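Local structure of biogenic amine-binding protein (Rhodnius prolixus, 4GE1) at residues F19-W24 with Q139-N144; T44-Q49 with E58-Y63. The protein binds biogenic amines such as serotonin and norepinephrine in the saliva of a blood-feeding insect, probably sequestering them within a lipocalin barrel. One frame throughout, in Å; residues are numbered along the deposited sequence.

Contact 1 (F19-W24 with Q139-N144); sequences FFTGSW and QSRTEN. With TSS (2-(1H-indol-3-yl)ethanamine), chain E.
Arg-141 lying flat on the indole of Trp-24 forms the lipocalin signature at the closed end of the barrel: the Gly-X-Trp sequence of Gly-22 to Trp-24 opens the first strand, and the arginine follows strand 130-140. The guanidinium and indole planes are 13° apart. Arg-141 CZ is 3.8 Å from the centroid of the Trp-24 six-membered ring, an off-centre cation-pi contact, while Arg-141 CD stands squarely over that centroid at 3.7 Å. The bend of the arginine chain at chi2 (-58°) folds it across the indole and carries the guanidinium toward the pyrrole side.

The carbonyls of Phe-19, Thr-21 and Ser-23 hold NH1 and NH2. NH1 of Arg-141 donates to Ser-23 O at 2.9 Å, nearly straight (163°) and in the guanidinium plane, although it stands above the carbonyl plane; a weak second bond reaches Thr-21 O at 3.0 Å. NH2 of Arg-141 bonds to Phe-19 O at 3.1 Å, and its NE to Tyr-117 O. Water 1, hydrogen-bonded to Ser-23 OG, donates to Arg-141 O at 2.8 Å.

Two residues earlier, near the end of strand 130-140, CB of Gln-139 packs on CE3 of Trp-24, and its side chain, extended beyond CG, carries the amide into the pocket. There OE1 of Gln-139 accepts the indole N-H of tryptamine, NE1, at 3.2 Å, while NE2 is bonded to Ser-121 and Tyr-112. With carbonyl oxygens around it and an aromatic face beneath, the arginine's positive charge is probably well stabilised, and its bonds fix the guanidinium's rotation and probably help to hold the turn before the first strand.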
ATOM      1  N   PHE A  19     -10.913   6.729  -4.887  1.00 44.66           N
ATOM      2  CA  PHE A  19      -9.853   6.096  -4.116  1.00 44.42           C
ATOM      3  C   PHE A  19      -8.479   6.340  -4.730  1.00 42.68           C
ATOM      4  O   PHE A  19      -7.552   6.778  -4.044  1.00 42.49           O
ATOM      5  CB  PHE A  19     -10.106   4.596  -3.942  1.00 41.75           C
ATOM      6  CG  PHE A  19      -9.161   3.934  -2.968  1.00 42.92           C
ATOM      7  CD1 PHE A  19      -7.988   3.345  -3.409  1.00 35.52           C
ATOM      8  CD2 PHE A  19      -9.448   3.906  -1.607  1.00 39.40           C
ATOM      9  CE1 PHE A  19      -7.115   2.734  -2.510  1.00 39.02           C
ATOM     10  CE2 PHE A  19      -8.586   3.302  -0.711  1.00 33.58           C
ATOM     11  CZ  PHE A  19      -7.416   2.718  -1.162  1.00 34.90           C
ATOM     12  N   PHE A  20      -8.353   6.053  -6.019  1.00 35.89           N
ATOM     13  CA  PHE A  20      -7.068   6.180  -6.696  1.00 39.28           C
ATOM     14  C   PHE A  20      -6.780   7.619  -7.144  1.00 46.67           C
ATOM     15  O   PHE A  20      -6.655   7.911  -8.336  1.00 44.18           O
ATOM     16  CB  PHE A  20      -6.991   5.216  -7.874  1.00 44.17           C
ATOM     17  CG  PHE A  20      -7.050   3.771  -7.475  1.00 44.27           C
ATOM     18  CD1 PHE A  20      -8.183   3.013  -7.733  1.00 35.79           C
ATOM     19  CD2 PHE A  20      -5.978   3.177  -6.821  1.00 36.61           C
ATOM     20  CE1 PHE A  20      -8.239   1.679  -7.369  1.00 30.53           C
ATOM     21  CE2 PHE A  20      -6.023   1.845  -6.450  1.00 44.08           C
ATOM     22  CZ  PHE A  20      -7.158   1.090  -6.727  1.00 32.26           C
ATOM     23  N   THR A  21      -6.683   8.512  -6.167  1.00 44.98           N
ATOM     24  CA  THR A  21      -6.265   9.880  -6.422  1.00 45.37           C
ATOM     25  C   THR A  21      -5.557  10.407  -5.184  1.00 43.24           C
ATOM     26  O   THR A  21      -5.855   9.985  -4.070  1.00 47.23           O
ATOM     27  CB  THR A  21      -7.451  10.791  -6.765  1.00 43.38           C
ATOM     28  OG1 THR A  21      -6.976  12.125  -6.973  1.00 46.43           O
ATOM     29  CG2 THR A  21      -8.460  10.802  -5.633  1.00 46.84           C
ATOM     30  N   GLY A  22      -4.614  11.322  -5.382  1.00 32.15           N
ATOM     31  CA  GLY A  22      -3.843  11.848  -4.274  1.00 36.12           C
ATOM     32  C   GLY A  22      -2.902  10.789  -3.724  1.00 37.54           C
ATOM     33  O   GLY A  22      -2.396   9.952  -4.473  1.00 34.43           O
ATOM     34  N   SER A  23      -2.689  10.809  -2.414  1.00 36.84           N
ATOM     35  CA  SER A  23      -1.680   9.954  -1.793  1.00 38.10           C
ATOM     36  C   SER A  23      -2.123   9.367  -0.450  1.00 36.12           C
ATOM     37  O   SER A  23      -3.130   9.791   0.131  1.00 31.85           O
ATOM     38  CB  SER A  23      -0.383  10.743  -1.600  1.00 33.02           C
ATOM     39  OG  SER A  23      -0.611  11.847  -0.745  1.00 33.46           O
ATOM     40  N   TRP A  24      -1.340   8.401   0.035  1.00 28.98           N
ATOM     41  CA  TRP A  24      -1.603   7.699   1.289  1.00 32.08           C
ATOM     42  C   TRP A  24      -0.332   7.549   2.121  1.00 31.17           C
ATOM     43  O   TRP A  24       0.749   7.365   1.579  1.00 31.94           O
ATOM     44  CB  TRP A  24      -2.128   6.287   1.005  1.00 29.28           C
ATOM     45  CG  TRP A  24      -3.528   6.220   0.416  1.00 35.41           C
ATOM     46  CD1 TRP A  24      -3.863   6.072  -0.902  1.00 36.03           C
ATOM     47  CD2 TRP A  24      -4.767   6.262   1.137  1.00 32.11           C
ATOM     48  NE1 TRP A  24      -5.230   6.027  -1.044  1.00 38.14           N
ATOM     49  CE2 TRP A  24      -5.806   6.142   0.194  1.00 33.88           C
ATOM     50  CE3 TRP A  24      -5.096   6.391   2.491  1.00 31.93           C
ATOM     51  CZ2 TRP A  24      -7.147   6.155   0.559  1.00 36.34           C
ATOM     52  CZ3 TRP A  24      -6.420   6.399   2.848  1.00 33.81           C
ATOM     53  CH2 TRP A  24      -7.433   6.286   1.888  1.00 34.09           C
ATOM     54  N   GLN A 139      -3.737   2.707   6.557  1.00 33.95           N
ATOM     55  CA  GLN A 139      -3.304   3.790   5.679  1.00 32.20           C
ATOM     56  C   GLN A 139      -4.147   5.047   5.901  1.00 33.42           C
ATOM     57  O   GLN A 139      -5.349   4.971   6.157  1.00 37.82           O
ATOM     58  CB  GLN A 139      -3.341   3.328   4.215  1.00 32.16           C
ATOM     59  CG  GLN A 139      -2.592   2.002   4.002  1.00 30.32           C
ATOM     60  CD  GLN A 139      -2.630   1.501   2.568  1.00 31.08           C
ATOM     61  OE1 GLN A 139      -1.665   0.915   2.081  1.00 32.92           O
ATOM     62  NE2 GLN A 139      -3.749   1.713   1.891  1.00 35.41           N
ATOM     63  N   SER A 140      -3.502   6.204   5.836  1.00 35.39           N
ATOM     64  CA  SER A 140      -4.167   7.462   6.141  1.00 35.82           C
ATOM     65  C   SER A 140      -3.871   8.486   5.049  1.00 34.66           C
ATOM     66  O   SER A 140      -2.861   8.392   4.353  1.00 40.58           O
ATOM     67  CB  SER A 140      -3.699   7.981   7.499  1.00 34.89           C
ATOM     68  OG  SER A 140      -4.264   9.250   7.806  1.00 39.91           O
ATOM     69  N   ARG A 141      -4.768   9.448   4.887  1.00 40.74           N
ATOM     70  CA  ARG A 141      -4.544  10.544   3.953  1.00 43.48           C
ATOM     71  C   ARG A 141      -3.569  11.538   4.575  1.00 44.90           C
ATOM     72  O   ARG A 141      -2.960  12.344   3.873  1.00 50.74           O
ATOM     73  CB  ARG A 141      -5.862  11.233   3.596  1.00 37.26           C
ATOM     74  CG  ARG A 141      -6.802  10.389   2.726  1.00 37.68           C
ATOM     75  CD  ARG A 141      -6.154   9.973   1.402  1.00 36.73           C
ATOM     76  NE  ARG A 141      -7.147   9.568   0.408  1.00 37.96           N
ATOM     77  CZ  ARG A 141      -6.856   9.156  -0.824  1.00 40.52           C
ATOM     78  NH1 ARG A 141      -5.595   9.080  -1.218  1.00 30.32           N
ATOM     79  NH2 ARG A 141      -7.832   8.822  -1.667  1.00 38.33           N
ATOM     80  N   THR A 142      -3.438  11.476   5.901  1.00 40.35           N
ATOM     81  CA  THR A 142      -2.462  12.280   6.625  1.00 36.28           C
ATOM     82  C   THR A 142      -1.433  11.372   7.304  1.00 41.12           C
ATOM     83  O   THR A 142      -1.566  10.144   7.285  1.00 39.86           O
ATOM     84  CB  THR A 142      -3.123  13.203   7.659  1.00 36.31           C
ATOM     85  OG1 THR A 142      -4.018  12.440   8.473  1.00 46.34           O
ATOM     86  CG2 THR A 142      -3.912  14.324   6.962  1.00 38.69           C
ATOM     87  N   GLU A 143      -0.404  11.976   7.886  1.00 39.88           N
ATOM     88  CA  GLU A 143       0.704  11.214   8.457  1.00 47.08           C
ATOM     89  C   GLU A 143       0.269  10.395   9.672  1.00 46.76           C
ATOM     90  O   GLU A 143       0.850   9.349   9.965  1.00 46.66           O
ATOM     91  CB  GLU A 143       1.874  12.143   8.810  1.00 42.64           C
ATOM     92  CG  GLU A 143       2.394  12.933   7.622  1.00 51.89           C
ATOM     93  CD  GLU A 143       3.638  13.745   7.943  1.00 60.39           C
ATOM     94  OE1 GLU A 143       3.722  14.906   7.491  1.00 74.06           O
ATOM     95  OE2 GLU A 143       4.537  13.223   8.632  1.00 56.88           O
ATOM     96  N   ASN A 144      -0.755  10.875  10.370  1.00 55.37           N
ATOM     97  CA  ASN A 144      -1.322  10.159  11.513  1.00 58.67           C
ATOM     98  C   ASN A 144      -2.778   9.809  11.233  1.00 56.29           C
ATOM     99  O   ASN A 144      -3.423  10.462  10.410  1.00 56.56           O
ATOM    100  CB  ASN A 144      -1.232  11.015  12.781  1.00 66.04           C
ATOM    101  CG  ASN A 144       0.129  11.676  12.947  1.00 77.03           C
ATOM    102  OD1 ASN A 144       1.066  11.071  13.472  1.00 78.82           O
ATOM    103  ND2 ASN A 144       0.241  12.926  12.500  1.00 75.05           N
TER
HETATM  104  N1  TSS E 201       4.298  -1.200  -1.944  1.00 34.81           N
HETATM  105  CA  TSS E 201       4.133  -2.616  -1.720  1.00 33.03           C
HETATM  106  CB  TSS E 201       3.212  -3.029  -0.616  1.00 28.36           C
HETATM  107  CG  TSS E 201       1.973  -2.218  -0.402  1.00 22.27           C
HETATM  108  CD1 TSS E 201       1.709  -1.381   0.673  1.00 26.25           C
HETATM  109  NE1 TSS E 201       0.484  -0.836   0.521  1.00 28.66           N
HETATM  110  CE2 TSS E 201      -0.075  -1.290  -0.657  1.00 29.18           C
HETATM  111  CD2 TSS E 201       0.820  -2.148  -1.243  1.00 23.34           C
HETATM  112  CZ2 TSS E 201      -1.323  -1.016  -1.281  1.00 31.48           C
HETATM  113  CH2 TSS E 201      -1.647  -1.630  -2.487  1.00 29.68           C
HETATM  114  CZ3 TSS E 201      -0.736  -2.504  -3.083  1.00 33.62           C
HETATM  115  CE3 TSS E 201       0.495  -2.768  -2.472  1.00 23.18           C
HETATM  116  O   HOH W   1      -2.454  12.974   1.158  1.00 37.23           O

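Contact 2 (T44-Q49 with E58-Y63); sequences TKFLHQ and EVFSNY. With TSS (2-(1H-indol-3-yl)ethanamine), chain E.
Phe-46 and Phe-60 face one another across the antiparallel hairpin of strands 43-50 and 55-64, part of the lipocalin barrel wall. In the backbone, Lys-45 with Ser-61 and Leu-47 with Val-59 are hydrogen-bonded pairs, in which Ser-61 N meets Lys-45 O at 2.9 Å and Val-59 N meets Leu-47 O at 2.8 Å. Their side chains turn outward, where Leu-184 of helix 181-189 packs on Lys-45, Val-59 and Ser-61, and Lys-45 NZ forms a salt bridge with Asp-181.

Aromatic contacts occupy the inner face. The two phenylalanine rings make an offset stack, centroids 4.4 Å apart and planes at 29°, with Phe-60 CE2 over the face of Phe-46. Phe-46 CG sits between its backbone N and carbonyl carbon (chi1 62°), which lays the ring alongside Phe-60, while CB of Phe-46 rests against one face of the Phe-60 ring. Over the other face of Phe-60 lies the amine of tryptamine, with N1 3.0 Å above the ring plane near its centre, so Phe-60 is sandwiched between strand and ligand.

Polar pairs flank the rings on the same inner face. His-48 ND1 donates an almost straight bond (172°) to Glu-58 OE1 at 3.0 Å, reaching the anti side of the carboxylate, whose OE2 is held by Tyr-89. Past the rings, Asn-62 ND2 bonds to OD1 of Asp-73, whose OD2 holds the ligand, and so probably helps to position that carboxylate. Asn-62 OD1 accepts a hydrogen bond from Thr-44 OG1 at 2.6 Å, in the carbonyl plane and on a lone pair.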
ATOM      1  N   THR A  44       6.350   4.830   4.826  1.00 27.61           N
ATOM      2  CA  THR A  44       5.942   4.710   3.436  1.00 30.91           C
ATOM      3  C   THR A  44       4.858   5.719   3.071  1.00 27.53           C
ATOM      4  O   THR A  44       3.875   5.896   3.790  1.00 29.62           O
ATOM      5  CB  THR A  44       5.484   3.284   3.077  1.00 33.68           C
ATOM      6  OG1 THR A  44       6.609   2.387   3.105  1.00 27.08           O
ATOM      7  CG2 THR A  44       4.871   3.276   1.672  1.00 31.98           C
ATOM      8  N   LYS A  45       5.069   6.406   1.958  1.00 28.45           N
ATOM      9  CA  LYS A  45       4.041   7.252   1.376  1.00 28.23           C
ATOM     10  C   LYS A  45       3.891   6.787  -0.057  1.00 25.78           C
ATOM     11  O   LYS A  45       4.879   6.425  -0.708  1.00 22.21           O
ATOM     12  CB  LYS A  45       4.461   8.725   1.419  1.00 32.99           C
ATOM     13  CG  LYS A  45       3.528   9.668   0.672  1.00 33.56           C
ATOM     14  CD  LYS A  45       3.950  11.124   0.857  1.00 34.42           C
ATOM     15  CE  LYS A  45       2.941  12.080   0.223  1.00 36.19           C
ATOM     16  NZ  LYS A  45       3.252  13.516   0.526  1.00 33.41           N
ATOM     17  N   PHE A  46       2.662   6.754  -0.552  1.00 26.66           N
ATOM     18  CA  PHE A  46       2.494   6.442  -1.962  1.00 25.34           C
ATOM     19  C   PHE A  46       1.542   7.369  -2.697  1.00 29.74           C
ATOM     20  O   PHE A  46       0.658   7.992  -2.102  1.00 28.20           O
ATOM     21  CB  PHE A  46       2.238   4.944  -2.239  1.00 31.01           C
ATOM     22  CG  PHE A  46       0.977   4.375  -1.627  1.00 35.50           C
ATOM     23  CD1 PHE A  46      -0.133   4.108  -2.422  1.00 33.51           C
ATOM     24  CD2 PHE A  46       0.927   4.027  -0.284  1.00 32.76           C
ATOM     25  CE1 PHE A  46      -1.291   3.535  -1.879  1.00 33.37           C
ATOM     26  CE2 PHE A  46      -0.225   3.445   0.267  1.00 31.98           C
ATOM     27  CZ  PHE A  46      -1.338   3.212  -0.534  1.00 33.13           C
ATOM     28  N   LEU A  47       1.779   7.484  -3.996  1.00 28.72           N
ATOM     29  CA  LEU A  47       1.027   8.386  -4.851  1.00 24.23           C
ATOM     30  C   LEU A  47       0.377   7.562  -5.948  1.00 18.92           C
ATOM     31  O   LEU A  47       1.033   6.738  -6.581  1.00 29.07           O
ATOM     32  CB  LEU A  47       1.988   9.409  -5.471  1.00 31.56           C
ATOM     33  CG  LEU A  47       1.427  10.696  -6.065  1.00 39.02           C
ATOM     34  CD1 LEU A  47       0.839  11.547  -4.957  1.00 44.18           C
ATOM     35  CD2 LEU A  47       2.522  11.458  -6.803  1.00 41.81           C
ATOM     36  N   HIS A  48      -0.904   7.773  -6.205  1.00 25.03           N
ATOM     37  CA  HIS A  48      -1.509   6.975  -7.261  1.00 31.63           C
ATOM     38  C   HIS A  48      -2.571   7.665  -8.113  1.00 34.90           C
ATOM     39  O   HIS A  48      -3.111   8.708  -7.750  1.00 43.30           O
ATOM     40  CB  HIS A  48      -1.973   5.596  -6.741  1.00 42.20           C
ATOM     41  CG  HIS A  48      -2.981   5.656  -5.635  1.00 39.18           C
ATOM     42  ND1 HIS A  48      -3.327   4.552  -4.884  1.00 35.71           N
ATOM     43  CD2 HIS A  48      -3.724   6.685  -5.162  1.00 34.92           C
ATOM     44  CE1 HIS A  48      -4.238   4.898  -3.992  1.00 37.18           C
ATOM     45  NE2 HIS A  48      -4.495   6.185  -4.139  1.00 38.42           N
ATOM     46  N   GLN A  49      -2.839   7.076  -9.272  1.00 33.25           N
ATOM     47  CA  GLN A  49      -3.784   7.659 -10.211  1.00 39.30           C
ATOM     48  C   GLN A  49      -4.475   6.584 -11.030  1.00 36.75           C
ATOM     49  O   GLN A  49      -3.948   5.487 -11.216  1.00 37.24           O
ATOM     50  CB  GLN A  49      -3.062   8.613 -11.161  1.00 36.52           C
ATOM     51  CG  GLN A  49      -1.807   7.991 -11.758  1.00 43.51           C
ATOM     52  CD  GLN A  49      -1.320   8.669 -13.027  1.00 44.09           C
ATOM     53  OE1 GLN A  49      -1.290   9.903 -13.134  1.00 44.28           O
ATOM     54  NE2 GLN A  49      -0.918   7.856 -14.000  1.00 46.47           N
ATOM     55  N   GLU A  58       0.583   3.095  -9.124  1.00 31.31           N
ATOM     56  CA  GLU A  58       0.807   3.432  -7.721  1.00 31.24           C
ATOM     57  C   GLU A  58       2.295   3.417  -7.399  1.00 26.57           C
ATOM     58  O   GLU A  58       2.955   2.390  -7.548  1.00 28.27           O
ATOM     59  CB  GLU A  58       0.060   2.460  -6.804  1.00 34.98           C
ATOM     60  CG  GLU A  58      -1.357   2.127  -7.259  1.00 33.99           C
ATOM     61  CD  GLU A  58      -2.094   1.232  -6.272  1.00 33.09           C
ATOM     62  OE1 GLU A  58      -2.434   1.712  -5.169  1.00 34.92           O
ATOM     63  OE2 GLU A  58      -2.328   0.049  -6.602  1.00 35.75           O
ATOM     64  N   VAL A  59       2.815   4.564  -6.973  1.00 24.52           N
ATOM     65  CA  VAL A  59       4.246   4.705  -6.752  1.00 24.92           C
ATOM     66  C   VAL A  59       4.558   4.863  -5.275  1.00 18.98           C
ATOM     67  O   VAL A  59       4.014   5.754  -4.616  1.00 23.60           O
ATOM     68  CB  VAL A  59       4.821   5.901  -7.527  1.00 28.76           C
ATOM     69  CG1 VAL A  59       6.287   6.092  -7.183  1.00 30.00           C
ATOM     70  CG2 VAL A  59       4.650   5.693  -9.028  1.00 25.30           C
ATOM     71  N   PHE A  60       5.427   3.990  -4.763  1.00 25.93           N
ATOM     72  CA  PHE A  60       5.739   3.955  -3.334  1.00 24.44           C
ATOM     73  C   PHE A  60       7.141   4.485  -3.025  1.00 26.48           C
ATOM     74  O   PHE A  60       8.109   4.142  -3.700  1.00 27.77           O
ATOM     75  CB  PHE A  60       5.623   2.525  -2.788  1.00 27.07           C
ATOM     76  CG  PHE A  60       4.238   1.919  -2.912  1.00 29.66           C
ATOM     77  CD1 PHE A  60       3.819   1.351  -4.101  1.00 23.15           C
ATOM     78  CD2 PHE A  60       3.379   1.881  -1.822  1.00 28.38           C
ATOM     79  CE1 PHE A  60       2.555   0.780  -4.214  1.00 28.25           C
ATOM     80  CE2 PHE A  60       2.105   1.311  -1.928  1.00 30.48           C
ATOM     81  CZ  PHE A  60       1.698   0.765  -3.120  1.00 21.88           C
ATOM     82  N   SER A  61       7.228   5.333  -2.005  1.00 22.68           N
ATOM     83  CA  SER A  61       8.502   5.718  -1.417  1.00 31.67           C
ATOM     84  C   SER A  61       8.621   5.071  -0.028  1.00 30.45           C
ATOM     85  O   SER A  61       7.845   5.378   0.876  1.00 29.25           O
ATOM     86  CB  SER A  61       8.592   7.249  -1.313  1.00 27.37           C
ATOM     87  OG  SER A  61       9.604   7.659  -0.414  1.00 30.65           O
ATOM     88  N   ASN A  62       9.579   4.166   0.138  1.00 23.78           N
ATOM     89  CA  ASN A  62       9.785   3.548   1.443  1.00 21.90           C
ATOM     90  C   ASN A  62      11.096   3.996   2.046  1.00 27.08           C
ATOM     91  O   ASN A  62      12.160   3.707   1.504  1.00 27.27           O
ATOM     92  CB  ASN A  62       9.789   2.027   1.333  1.00 23.04           C
ATOM     93  CG  ASN A  62       8.673   1.515   0.476  1.00 26.84           C
ATOM     94  OD1 ASN A  62       7.498   1.655   0.820  1.00 31.06           O
ATOM     95  ND2 ASN A  62       9.027   0.915  -0.647  1.00 29.55           N
ATOM     96  N   TYR A  63      11.008   4.686   3.174  1.00 26.34           N
ATOM     97  CA  TYR A  63      12.189   5.228   3.825  1.00 31.48           C
ATOM     98  C   TYR A  63      12.478   4.510   5.140  1.00 31.32           C
ATOM     99  O   TYR A  63      11.612   4.441   6.019  1.00 29.86           O
ATOM    100  CB  TYR A  63      12.012   6.717   4.100  1.00 25.11           C
ATOM    101  CG  TYR A  63      13.216   7.325   4.775  1.00 32.05           C
ATOM    102  CD1 TYR A  63      14.405   7.484   4.081  1.00 33.77           C
ATOM    103  CD2 TYR A  63      13.168   7.727   6.105  1.00 25.40           C
ATOM    104  CE1 TYR A  63      15.512   8.032   4.682  1.00 41.05           C
ATOM    105  CE2 TYR A  63      14.280   8.280   6.723  1.00 30.35           C
ATOM    106  CZ  TYR A  63      15.449   8.431   6.003  1.00 38.09           C
ATOM    107  OH  TYR A  63      16.568   8.979   6.588  1.00 38.93           O
TER
HETATM  108  N1  TSS E 201       4.298  -1.200  -1.944  1.00 34.81           N
HETATM  109  CA  TSS E 201       4.133  -2.616  -1.720  1.00 33.03           C
HETATM  110  CB  TSS E 201       3.212  -3.029  -0.616  1.00 28.36           C
HETATM  111  CG  TSS E 201       1.973  -2.218  -0.402  1.00 22.27           C
HETATM  112  CD1 TSS E 201       1.709  -1.381   0.673  1.00 26.25           C
HETATM  113  NE1 TSS E 201       0.484  -0.836   0.521  1.00 28.66           N
HETATM  114  CE2 TSS E 201      -0.075  -1.290  -0.657  1.00 29.18           C
HETATM  115  CD2 TSS E 201       0.820  -2.148  -1.243  1.00 23.34           C
HETATM  116  CZ2 TSS E 201      -1.323  -1.016  -1.281  1.00 31.48           C
HETATM  117  CH2 TSS E 201      -1.647  -1.630  -2.487  1.00 29.68           C
HETATM  118  CZ3 TSS E 201      -0.736  -2.504  -3.083  1.00 33.62           C
HETATM  119  CE3 TSS E 201       0.495  -2.768  -2.472  1.00 23.18           C

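From the N terminus the chain passes helix 16-19 and enters strand 23-31, which pairs with strand 43-50 on one side and strand 130-140 on the other. Contact 2 closes the short hairpin between strands 43-50 and 55-64, with eight residues between its segments. Contact 1 closes a far longer loop of 114 residues that includes this hairpin, bringing the end of strand 130-140 back to the first strand and so shutting the barrel. The two contacts do not cross. Their centres are about 10 Å apart, joined by a probable hydrogen bond from Phe-46 N to Trp-24 O, and both reach the bound tryptamine.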